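Local coordinates for putative uncharacterized protein PH0300 (Pyrococcus horikoshii, PDB 3VRH) that catalyses, with an iron-sulfur cluster, the ATP-dependent 2-thiolation of 5-methyluridine 54 in the T loop of tRNAs, a modification that stabilises them at high temperature, at residues Ala61-Ala64 / Tyr65-Lys69; Thr123-Pro127 / Cys128-Gly132; Asp158-Ala161 / Ser162-Leu165; Arg251-Leu254 / Lys255-Leu259. One frame throughout, in Å; residues are numbered along the deposited sequence.

Interaction 1: residues Ala61-Ala64 / Tyr65-Lys69; sequences AVTA and YVLKK
Val62 and Val66 meet one helical turn apart, their side chains lying alongside each other and pointing the same way, with Val62 CG1 4.1 Å from Val66 CG2. Different branches do the touching. In Val62 it is the methyl anti to the backbone N (chi1 162°), which leans beside its own carbonyl carbon and is thereby directed at the next turn; in Val66 it is CG2, which reaches back to meet it. Val66 CG2 also rests 3.3 Å from Val62 O.

Thr63 and Leu67 repeat the scheme one residue further on. Thr63 CG2 approaches Leu67 CD1 at 4.0 Å, while Leu67 CG sits 3.4 Å from Thr63 O. The Thr63 rotamer (chi1 -64°) turns OG1 back toward the preceding turn, where it is hydrogen-bonded to Asp59 O, and the methyl is the branch left to pack forward. Beneath these pairs run four successive i to i+4 backbone bonds; the one from Leu67 N to Thr63 O is 3.0 Å long and nearly straight, at 173°.

The two valines share Phe30 of helix 23-40 and Tyr207 of helix 201-211, whereas Ala64 and Tyr65 touch Ile101 of helix 87-101. Apolar branches thus line several sides of a largely buried helix. It is the crossover helix of a beta-alpha-beta unit, linking the parallel strands 49-53 and 73-80 in the nucleotide-binding core of this PP-loop ATPase, with Thr63 beside the ATP-binding Gly154.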
loop_
_atom_site.group_PDB
_atom_site.type_symbol
_atom_site.label_atom_id
_atom_site.label_comp_id
_atom_site.label_asym_id
_atom_site.label_seq_id
_atom_site.Cartn_x
_atom_site.Cartn_y
_atom_site.Cartn_z
ATOM N N ALA A 61 -12.200 -16.236 19.411
ATOM C CA ALA A 61 -13.394 -16.646 20.133
ATOM C C ALA A 61 -14.593 -16.817 19.214
ATOM O O ALA A 61 -15.325 -17.793 19.315
ATOM C CB ALA A 61 -13.730 -15.649 21.241
ATOM N N VAL A 62 -14.812 -15.835 18.345
ATOM C CA VAL A 62 -15.941 -15.863 17.427
ATOM C C VAL A 62 -15.710 -16.985 16.405
ATOM O O VAL A 62 -16.652 -17.655 15.967
ATOM C CB VAL A 62 -16.119 -14.466 16.734
ATOM C CG1 VAL A 62 -16.981 -14.557 15.471
ATOM C CG2 VAL A 62 -16.725 -13.463 17.723
ATOM N N THR A 63 -14.446 -17.196 16.043
ATOM C CA THR A 63 -14.110 -18.238 15.087
ATOM C C THR A 63 -14.571 -19.578 15.657
ATOM O O THR A 63 -15.339 -20.294 15.017
ATOM C CB THR A 63 -12.602 -18.311 14.786
ATOM O OG1 THR A 63 -12.173 -17.095 14.161
ATOM C CG2 THR A 63 -12.286 -19.472 13.858
ATOM N N ALA A 64 -14.126 -19.901 16.867
ATOM C CA ALA A 64 -14.480 -21.189 17.471
ATOM C C ALA A 64 -15.973 -21.278 17.709
ATOM O O ALA A 64 -16.571 -22.338 17.544
ATOM C CB ALA A 64 -13.726 -21.400 18.766
ATOM N N TYR A 65 -16.569 -20.157 18.087
ATOM C CA TYR A 65 -17.990 -20.107 18.338
ATOM C C TYR A 65 -18.787 -20.474 17.086
ATOM O O TYR A 65 -19.700 -21.295 17.151
ATOM C CB TYR A 65 -18.423 -18.726 18.859
ATOM C CG TYR A 65 -19.881 -18.684 19.311
ATOM C CD1 TYR A 65 -20.918 -18.615 18.382
ATOM C CD2 TYR A 65 -20.215 -18.711 20.660
ATOM C CE1 TYR A 65 -22.232 -18.575 18.767
ATOM C CE2 TYR A 65 -21.553 -18.686 21.072
ATOM C CZ TYR A 65 -22.555 -18.612 20.113
ATOM O OH TYR A 65 -23.877 -18.577 20.489
ATOM N N VAL A 66 -18.452 -19.855 15.960
ATOM C CA VAL A 66 -19.215 -20.056 14.736
ATOM C C VAL A 66 -18.954 -21.412 14.082
ATOM O O VAL A 66 -19.892 -22.055 13.614
ATOM C CB VAL A 66 -19.004 -18.910 13.701
ATOM C CG1 VAL A 66 -19.762 -19.193 12.412
ATOM C CG2 VAL A 66 -19.480 -17.585 14.275
ATOM N N LEU A 67 -17.695 -21.838 14.033
ATOM C CA LEU A 67 -17.394 -23.165 13.501
ATOM C C LEU A 67 -18.200 -24.224 14.255
ATOM O O LEU A 67 -18.705 -25.167 13.652
ATOM C CB LEU A 67 -15.908 -23.479 13.610
ATOM C CG LEU A 67 -14.994 -22.672 12.682
ATOM C CD1 LEU A 67 -13.575 -23.138 12.834
ATOM C CD2 LEU A 67 -15.433 -22.780 11.246
ATOM N N LYS A 68 -18.347 -24.028 15.565
ATOM C CA LYS A 68 -19.111 -24.940 16.422
ATOM C C LYS A 68 -20.589 -24.895 16.065
ATOM O O LYS A 68 -21.221 -25.934 15.865
ATOM C CB LYS A 68 -18.937 -24.558 17.901
ATOM C CG LYS A 68 -19.536 -25.553 18.888
ATOM C CD LYS A 68 -18.676 -26.802 18.992
ATOM C CE LYS A 68 -19.294 -27.792 19.976
ATOM N NZ LYS A 68 -18.614 -29.102 19.893
ATOM N N LYS A 69 -21.139 -23.686 16.001
ATOM C CA LYS A 69 -22.549 -23.506 15.667
ATOM C C LYS A 69 -22.866 -24.053 14.265
ATOM O O LYS A 69 -23.938 -24.611 14.025
ATOM C CB LYS A 69 -22.941 -22.041 15.792
ATOM C CG LYS A 69 -24.426 -21.785 15.603
ATOM C CD LYS A 69 -24.796 -20.373 16.027
ATOM C CE LYS A 69 -26.289 -20.122 15.840
ATOM N NZ LYS A 69 -26.723 -18.734 16.156
#

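Interaction 2: residues Thr123-Pro127 / Cys128-Gly132; sequences TRRPP and CSYCG
Arg125 reaches Ser129 because its CG stands anti to the backbone N (chi1 -162°) and the chain then bends at chi2 and chi3, folding the guanidinium back over the start of helix 127-145. Ser129 answers with OG anti to its own N (chi1 169°). The result is a hydrogen bond from Arg125 NH1 to Ser129 OG, 3.1 Å long, with the hydroxyl oxygen tilted out of the guanidinium plane; a weak second bond runs from NH1 to Ser129 O. The same arginine packs its CD against Tyr130 CB at 3.7 Å, and the guanidinium and phenol planes stand steeply to each other.

Pro126 occupies the N-cap position, its carbonyl accepting from both Ser129 N and Tyr130 N, the latter bond 3.2 Å long. Earlier in the loop, Thr123 OG1 accepts from Arg125 N at 3.0 Å, an ST turn. The helix that starts here carries Cys128 and Cys131, two of the three cysteines that chelate the [4Fe-4S] cluster. In this structure Cys128 SG is instead in a disulfide with Cys220, the third ligand, while Cys131 N bonds to Pro127 O at 2.8 Å.

Tyr130 holds CG between the backbone N and the carbonyl carbon (chi1 67°), a crowded rotamer that carries the ring back under the incoming loop. Pro127 O lies 3.7 Å above the ring plane, over its centre, and Arg125 O approaches the ring edge in plane, 3.4 Å from Tyr130 CE2. Thr123 CG2 comes obliquely to the same ring carbon, and Tyr130 OH is hydrogen-bonded to Gly119 N.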
loop_
_atom_site.group_PDB
_atom_site.type_symbol
_atom_site.label_atom_id
_atom_site.label_comp_id
_atom_site.label_asym_id
_atom_site.label_seq_id
_atom_site.Cartn_x
_atom_site.Cartn_y
_atom_site.Cartn_z
ATOM N N THR A 123 16.993 -11.147 25.518
ATOM C CA THR A 123 17.239 -10.875 24.111
ATOM C C THR A 123 16.715 -9.485 23.807
ATOM O O THR A 123 15.858 -8.975 24.523
ATOM C CB THR A 123 16.512 -11.881 23.205
ATOM O OG1 THR A 123 16.662 -11.481 21.839
ATOM C CG2 THR A 123 15.024 -11.935 23.545
ATOM N N ARG A 124 17.228 -8.859 22.755
ATOM C CA ARG A 124 16.715 -7.553 22.375
ATOM C C ARG A 124 15.607 -7.696 21.344
ATOM O O ARG A 124 14.973 -6.713 20.972
ATOM C CB ARG A 124 17.833 -6.628 21.875
ATOM C CG ARG A 124 18.750 -6.124 22.986
ATOM C CD ARG A 124 19.976 -5.409 22.403
ATOM N NE ARG A 124 20.714 -6.312 21.528
ATOM C CZ ARG A 124 21.674 -5.948 20.688
ATOM N NH1 ARG A 124 22.035 -4.674 20.591
ATOM N NH2 ARG A 124 22.271 -6.869 19.937
ATOM N N ARG A 125 15.353 -8.923 20.891
ATOM C CA ARG A 125 14.211 -9.126 20.006
ATOM C C ARG A 125 12.945 -8.814 20.791
ATOM O O ARG A 125 12.770 -9.310 21.907
ATOM C CB ARG A 125 14.148 -10.541 19.417
ATOM C CG ARG A 125 13.250 -10.614 18.190
ATOM C CD ARG A 125 12.487 -11.930 18.069
ATOM N NE ARG A 125 13.185 -12.920 17.251
ATOM C CZ ARG A 125 12.598 -13.705 16.344
ATOM N NH1 ARG A 125 11.289 -13.626 16.116
ATOM N NH2 ARG A 125 13.325 -14.578 15.658
ATOM N N PRO A 126 12.087 -7.941 20.227
ATOM C CA PRO A 126 10.798 -7.539 20.800
ATOM C C PRO A 126 10.006 -8.731 21.304
ATOM O O PRO A 126 9.874 -9.726 20.586
ATOM C CB PRO A 126 10.083 -6.892 19.616
ATOM C CG PRO A 126 11.201 -6.255 18.854
ATOM C CD PRO A 126 12.406 -7.162 19.018
ATOM N N PRO A 127 9.512 -8.635 22.548
ATOM C CA PRO A 127 8.744 -9.701 23.177
ATOM C C PRO A 127 7.682 -10.238 22.234
ATOM O O PRO A 127 7.615 -11.447 22.036
ATOM C CB PRO A 127 8.118 -8.998 24.376
ATOM C CG PRO A 127 9.168 -8.035 24.785
ATOM C CD PRO A 127 9.759 -7.524 23.484
ATOM N N CYS A 128 6.904 -9.355 21.626
ATOM C CA CYS A 128 5.818 -9.795 20.765
ATOM C C CYS A 128 6.303 -10.477 19.485
ATOM O O CYS A 128 5.558 -11.244 18.866
ATOM C CB CYS A 128 4.854 -8.638 20.480
ATOM S SG CYS A 128 4.073 -8.031 22.014
ATOM N N SER A 129 7.551 -10.224 19.104
ATOM C CA SER A 129 8.119 -10.843 17.906
ATOM C C SER A 129 8.547 -12.306 18.118
ATOM O O SER A 129 8.219 -13.183 17.295
ATOM C CB SER A 129 9.303 -10.029 17.375
ATOM O OG SER A 129 9.984 -10.780 16.388
ATOM N N TYR A 130 9.294 -12.580 19.192
ATOM C CA TYR A 130 9.551 -13.976 19.516
ATOM C C TYR A 130 8.283 -14.658 20.062
ATOM O O TYR A 130 8.160 -15.874 19.998
ATOM C CB TYR A 130 10.786 -14.187 20.411
ATOM C CG TYR A 130 10.748 -13.665 21.842
ATOM C CD1 TYR A 130 10.239 -14.441 22.881
ATOM C CD2 TYR A 130 11.289 -12.428 22.158
ATOM C CE1 TYR A 130 10.249 -13.979 24.188
ATOM C CE2 TYR A 130 11.299 -11.959 23.447
ATOM C CZ TYR A 130 10.783 -12.729 24.464
ATOM O OH TYR A 130 10.802 -12.232 25.759
ATOM N N CYS A 131 7.334 -13.857 20.549
ATOM C CA CYS A 131 6.021 -14.373 20.922
ATOM C C CYS A 131 5.340 -15.005 19.724
ATOM O O CYS A 131 4.819 -16.121 19.821
ATOM C CB CYS A 131 5.123 -13.274 21.504
ATOM S SG CYS A 131 3.507 -13.892 22.106
ATOM N N GLY A 132 5.353 -14.288 18.599
ATOM C CA GLY A 132 4.758 -14.751 17.352
ATOM C C GLY A 132 5.374 -16.046 16.841
ATOM O O GLY A 132 4.643 -16.988 16.482
#

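Interaction 3: residues Asp158-Ala161 / Ser162-Leu165; sequences DDEA and SFLL
Ser162 OG stands close to two carbonyls of the preceding turn, 3.0 Å from Asp159 O and 3.1 Å from Asp158 O; its single proton can serve either. The hydroxyl gets there by sitting between its own backbone N and carbonyl carbon (chi1 69°), folded against the helix. Phe163 CB rests 3.2 Å from Asp159 O, and Glu160 O meets the phenyl edge in plane, 3.7 Å from Phe163 CD2. The Glu160 carboxylate lies alongside that ring, pointing the same way, with planes only 13° apart and Glu160 OE1 3.9 Å from Phe163 CD2. Replacing Phe163 with an alanine would probably strip the Glu160 carboxylate and Glu160 O of the flat ring beside them. The Leu164 side chain crosses that of Glu160 obliquely, Leu164 CD1 lying 4.2 Å from Glu160 CG.

A second shell fixes the acids. Glu160 OE2 is hydrogen-bonded to Tyr197 OH and to Gly180 N, which should hold the carboxylate's rotation; Asp158 bonds Glu201 N and pairs with Lys246. Asp159, which touches the bound bicine, is held by Lys232 and by Asn156 N.

Regular i to i+4 bonds, such as Leu164 N to Glu160 O at 2.8 Å, carry this pattern along helix 157-169. Helix 245-256 packs on its Glu160 and Leu164 side, helix 228-241 covers Ala161, Ser162 and Leu165, and Leu165 also meets Leu165 of the second subunit.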
loop_
_atom_site.group_PDB
_atom_site.type_symbol
_atom_site.label_atom_id
_atom_site.label_comp_id
_atom_site.label_asym_id
_atom_site.label_seq_id
_atom_site.Cartn_x
_atom_site.Cartn_y
_atom_site.Cartn_z
ATOM N N ASP A 158 -10.286 -6.984 7.903
ATOM C CA ASP A 158 -9.448 -5.870 8.358
ATOM C C ASP A 158 -8.028 -6.299 8.712
ATOM O O ASP A 158 -7.067 -5.577 8.434
ATOM C CB ASP A 158 -10.099 -5.118 9.524
ATOM C CG ASP A 158 -11.430 -4.484 9.141
ATOM O OD1 ASP A 158 -12.479 -5.139 9.271
ATOM O OD2 ASP A 158 -11.437 -3.321 8.703
ATOM N N ASP A 159 -7.886 -7.475 9.306
ATOM C CA ASP A 159 -6.554 -8.028 9.552
ATOM C C ASP A 159 -5.780 -8.268 8.268
ATOM O O ASP A 159 -4.626 -7.845 8.155
ATOM C CB ASP A 159 -6.637 -9.321 10.364
ATOM C CG ASP A 159 -7.308 -9.105 11.697
ATOM O OD1 ASP A 159 -6.955 -8.097 12.338
ATOM O OD2 ASP A 159 -8.205 -9.894 12.079
ATOM N N GLU A 160 -6.398 -8.961 7.307
ATOM C CA GLU A 160 -5.739 -9.222 6.029
ATOM C C GLU A 160 -5.326 -7.902 5.345
ATOM O O GLU A 160 -4.205 -7.775 4.867
ATOM C CB GLU A 160 -6.635 -10.042 5.095
ATOM C CG GLU A 160 -5.982 -10.412 3.729
ATOM C CD GLU A 160 -4.987 -11.585 3.820
ATOM O OE1 GLU A 160 -4.450 -11.830 4.922
ATOM O OE2 GLU A 160 -4.756 -12.271 2.790
ATOM N N ALA A 161 -6.232 -6.925 5.342
ATOM C CA ALA A 161 -5.993 -5.646 4.683
ATOM C C ALA A 161 -4.801 -4.901 5.303
ATOM O O ALA A 161 -3.899 -4.452 4.588
ATOM C CB ALA A 161 -7.256 -4.773 4.714
ATOM N N SER A 162 -4.804 -4.797 6.630
ATOM C CA SER A 162 -3.732 -4.133 7.368
ATOM C C SER A 162 -2.386 -4.862 7.270
ATOM O O SER A 162 -1.343 -4.227 7.138
ATOM C CB SER A 162 -4.124 -3.949 8.836
ATOM O OG SER A 162 -4.160 -5.192 9.488
ATOM N N PHE A 163 -2.423 -6.189 7.342
ATOM C CA PHE A 163 -1.239 -7.014 7.129
ATOM C C PHE A 163 -0.710 -6.772 5.727
ATOM O O PHE A 163 0.490 -6.589 5.545
ATOM C CB PHE A 163 -1.560 -8.502 7.399
ATOM C CG PHE A 163 -0.772 -9.497 6.545
ATOM C CD1 PHE A 163 0.338 -10.162 7.067
ATOM C CD2 PHE A 163 -1.183 -9.813 5.245
ATOM C CE1 PHE A 163 1.047 -11.095 6.286
ATOM C CE2 PHE A 163 -0.471 -10.720 4.457
ATOM C CZ PHE A 163 0.641 -11.363 4.980
ATOM N N LEU A 164 -1.609 -6.770 4.739
ATOM C CA LEU A 164 -1.220 -6.459 3.360
ATOM C C LEU A 164 -0.567 -5.073 3.218
ATOM O O LEU A 164 0.478 -4.956 2.625
ATOM C CB LEU A 164 -2.389 -6.563 2.387
ATOM C CG LEU A 164 -2.797 -7.970 1.950
ATOM C CD1 LEU A 164 -4.025 -7.916 1.046
ATOM C CD2 LEU A 164 -1.640 -8.668 1.257
ATOM N N LEU A 165 -1.196 -4.041 3.761
ATOM C CA LEU A 165 -0.676 -2.676 3.635
ATOM C C LEU A 165 0.687 -2.556 4.317
ATOM O O LEU A 165 1.627 -1.988 3.773
ATOM C CB LEU A 165 -1.660 -1.678 4.245
ATOM C CG LEU A 165 -1.224 -0.218 4.173
ATOM C CD1 LEU A 165 -1.014 0.187 2.706
ATOM C CD2 LEU A 165 -2.239 0.686 4.849
#

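Interaction 4: residues Arg251-Leu254 / Lys255-Leu259; sequences RGYL and KKKKL
Lys257 lays its aliphatic chain against Tyr253, and the path can be followed atom by atom. CB sits 3.4 Å from Tyr253 O and over one face of the phenol ring, offset toward the rim. With CG anti to the backbone N (chi1 -174°), the next methylenes gather at the hydroxyl end: Lys257 CG is 3.5 Å from Tyr253 OH and Lys257 CD 3.4 Å from the same oxygen, with CD also 3.7 Å from Tyr253 CZ. Bends at chi3 and chi4 then lead CE and NZ away from the ring. Tyr253 meets this chain obliquely, its own CG anti to the backbone N (chi1 165°). The phenol OH is hydrogen-bonded to Leu176 O. Exchanging Tyr253 for an alanine would probably leave the Lys257 methylenes without the surface they cover and Leu176 O without its phenol partner.

The backbone bonds here are mostly weak: those from Lys255 N to Arg251 O, from Lys255 N and Lys256 N to Gly252 O, and from Lys257 N to Tyr253 O. Lys256 N also bonds to Tyr253 O at 3.1 Å, far above the carbonyl plane, and 257-259 forms a 3-10 segment. Lys256 packs on Thr173 of the second subunit, and Leu259 on its counterpart there.

Chemically, methylenes pack on the ring and its oxygen, while that oxygen's hydrogen bond goes to Leu176 O and the ammonium turns aside, so packing rather than charge joins Tyr253 to Lys257.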
loop_
_atom_site.group_PDB
_atom_site.type_symbol
_atom_site.label_atom_id
_atom_site.label_comp_id
_atom_site.label_asym_id
_atom_site.label_seq_id
_atom_site.Cartn_x
_atom_site.Cartn_y
_atom_site.Cartn_z
ATOM N N ARG A 251 -9.283 -8.208 -2.765
ATOM C CA ARG A 251 -9.670 -8.894 -3.995
ATOM C C ARG A 251 -8.569 -8.739 -5.033
ATOM O O ARG A 251 -8.119 -9.720 -5.638
ATOM C CB ARG A 251 -10.994 -8.324 -4.509
ATOM C CG ARG A 251 -11.448 -8.821 -5.889
ATOM C CD ARG A 251 -12.705 -8.040 -6.362
ATOM N NE ARG A 251 -13.141 -8.436 -7.695
ATOM C CZ ARG A 251 -14.019 -7.763 -8.444
ATOM N NH1 ARG A 251 -14.344 -8.219 -9.653
ATOM N NH2 ARG A 251 -14.568 -6.632 -8.002
ATOM N N GLY A 252 -8.097 -7.511 -5.210
ATOM C CA GLY A 252 -7.019 -7.285 -6.150
ATOM C C GLY A 252 -5.807 -8.107 -5.759
ATOM O O GLY A 252 -5.151 -8.693 -6.604
ATOM N N TYR A 253 -5.520 -8.159 -4.466
ATOM C CA TYR A 253 -4.356 -8.894 -3.975
ATOM C C TYR A 253 -4.398 -10.388 -4.313
ATOM O O TYR A 253 -3.371 -10.984 -4.681
ATOM C CB TYR A 253 -4.202 -8.735 -2.457
ATOM C CG TYR A 253 -3.240 -9.750 -1.880
ATOM C CD1 TYR A 253 -1.881 -9.663 -2.134
ATOM C CD2 TYR A 253 -3.698 -10.803 -1.100
ATOM C CE1 TYR A 253 -0.997 -10.592 -1.628
ATOM C CE2 TYR A 253 -2.830 -11.723 -0.577
ATOM C CZ TYR A 253 -1.481 -11.618 -0.843
ATOM O OH TYR A 253 -0.615 -12.555 -0.322
ATOM N N LEU A 254 -5.574 -10.989 -4.134
ATOM C CA LEU A 254 -5.755 -12.411 -4.375
ATOM C C LEU A 254 -5.439 -12.749 -5.820
ATOM O O LEU A 254 -4.853 -13.792 -6.113
ATOM C CB LEU A 254 -7.191 -12.836 -4.028
ATOM C CG LEU A 254 -7.469 -12.893 -2.520
ATOM C CD1 LEU A 254 -8.773 -13.598 -2.249
ATOM C CD2 LEU A 254 -6.327 -13.598 -1.788
ATOM N N LYS A 255 -5.802 -11.832 -6.710
ATOM C CA LYS A 255 -5.596 -11.996 -8.146
ATOM C C LYS A 255 -4.132 -11.861 -8.570
ATOM O O LYS A 255 -3.717 -12.424 -9.582
ATOM C CB LYS A 255 -6.492 -11.015 -8.913
ATOM C CG LYS A 255 -7.981 -11.164 -8.550
ATOM C CD LYS A 255 -8.916 -10.260 -9.359
ATOM C CE LYS A 255 -9.355 -10.934 -10.656
ATOM N NZ LYS A 255 -8.185 -11.180 -11.568
ATOM N N LYS A 256 -3.345 -11.136 -7.779
ATOM C CA LYS A 256 -1.974 -10.800 -8.174
ATOM C C LYS A 256 -0.945 -11.498 -7.314
ATOM O O LYS A 256 0.252 -11.373 -7.569
ATOM C CB LYS A 256 -1.738 -9.289 -8.084
ATOM C CG LYS A 256 -2.639 -8.439 -8.960
ATOM C CD LYS A 256 -2.632 -8.943 -10.395
ATOM C CE LYS A 256 -3.250 -7.930 -11.336
ATOM N NZ LYS A 256 -3.156 -8.447 -12.717
ATOM N N LYS A 257 -1.425 -12.194 -6.284
ATOM C CA LYS A 257 -0.601 -12.869 -5.282
ATOM C C LYS A 257 0.540 -13.668 -5.915
ATOM O O LYS A 257 1.660 -13.729 -5.392
ATOM C CB LYS A 257 -1.501 -13.809 -4.462
ATOM C CG LYS A 257 -0.844 -14.475 -3.284
ATOM C CD LYS A 257 -1.902 -15.017 -2.303
ATOM C CE LYS A 257 -2.362 -16.428 -2.670
ATOM N NZ LYS A 257 -1.211 -17.368 -2.579
ATOM N N LYS A 258 0.232 -14.269 -7.055
ATOM C CA LYS A 258 1.157 -15.106 -7.802
ATOM C C LYS A 258 2.510 -14.444 -8.093
ATOM O O LYS A 258 3.534 -15.123 -8.190
ATOM C CB LYS A 258 0.480 -15.506 -9.114
ATOM C CG LYS A 258 -1.060 -15.450 -9.048
ATOM C CD LYS A 258 -1.699 -16.496 -9.969
ATOM C CE LYS A 258 -1.298 -17.923 -9.563
ATOM N NZ LYS A 258 -1.749 -18.984 -10.522
ATOM N N LEU A 259 2.504 -13.117 -8.225
ATOM C CA LEU A 259 3.694 -12.358 -8.623
ATOM C C LEU A 259 4.777 -12.354 -7.563
ATOM O O LEU A 259 5.924 -12.019 -7.846
ATOM C CB LEU A 259 3.324 -10.907 -8.981
ATOM C CG LEU A 259 2.425 -10.692 -10.208
ATOM C CD1 LEU A 259 1.896 -9.258 -10.286
ATOM C CD2 LEU A 259 3.156 -11.071 -11.495
#

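Interactions 3 and 4 are the pair in direct contact: their centres lie 14 Å apart, and Leu164 CD2 meets Tyr253 CE1 at 3.5 Å, so helices 157-169 and 245-256 pack together, and each also reaches the second subunit. Interactions 1 and 3 do not touch, their nearest atoms being about 8 Å apart. The side chain of Asp159 in interaction 3 lines the bicine pocket, about 4 Å from the ligand, and that of Thr63 in interaction 1 lies near it, about 6 Å away. Interaction 2, with its cluster cysteines, stands farther off, the Cys131 side chain about 11 Å from bicine and about 5 Å from that of the ATP-binding Lys135. Interaction 4 lies away from these sites.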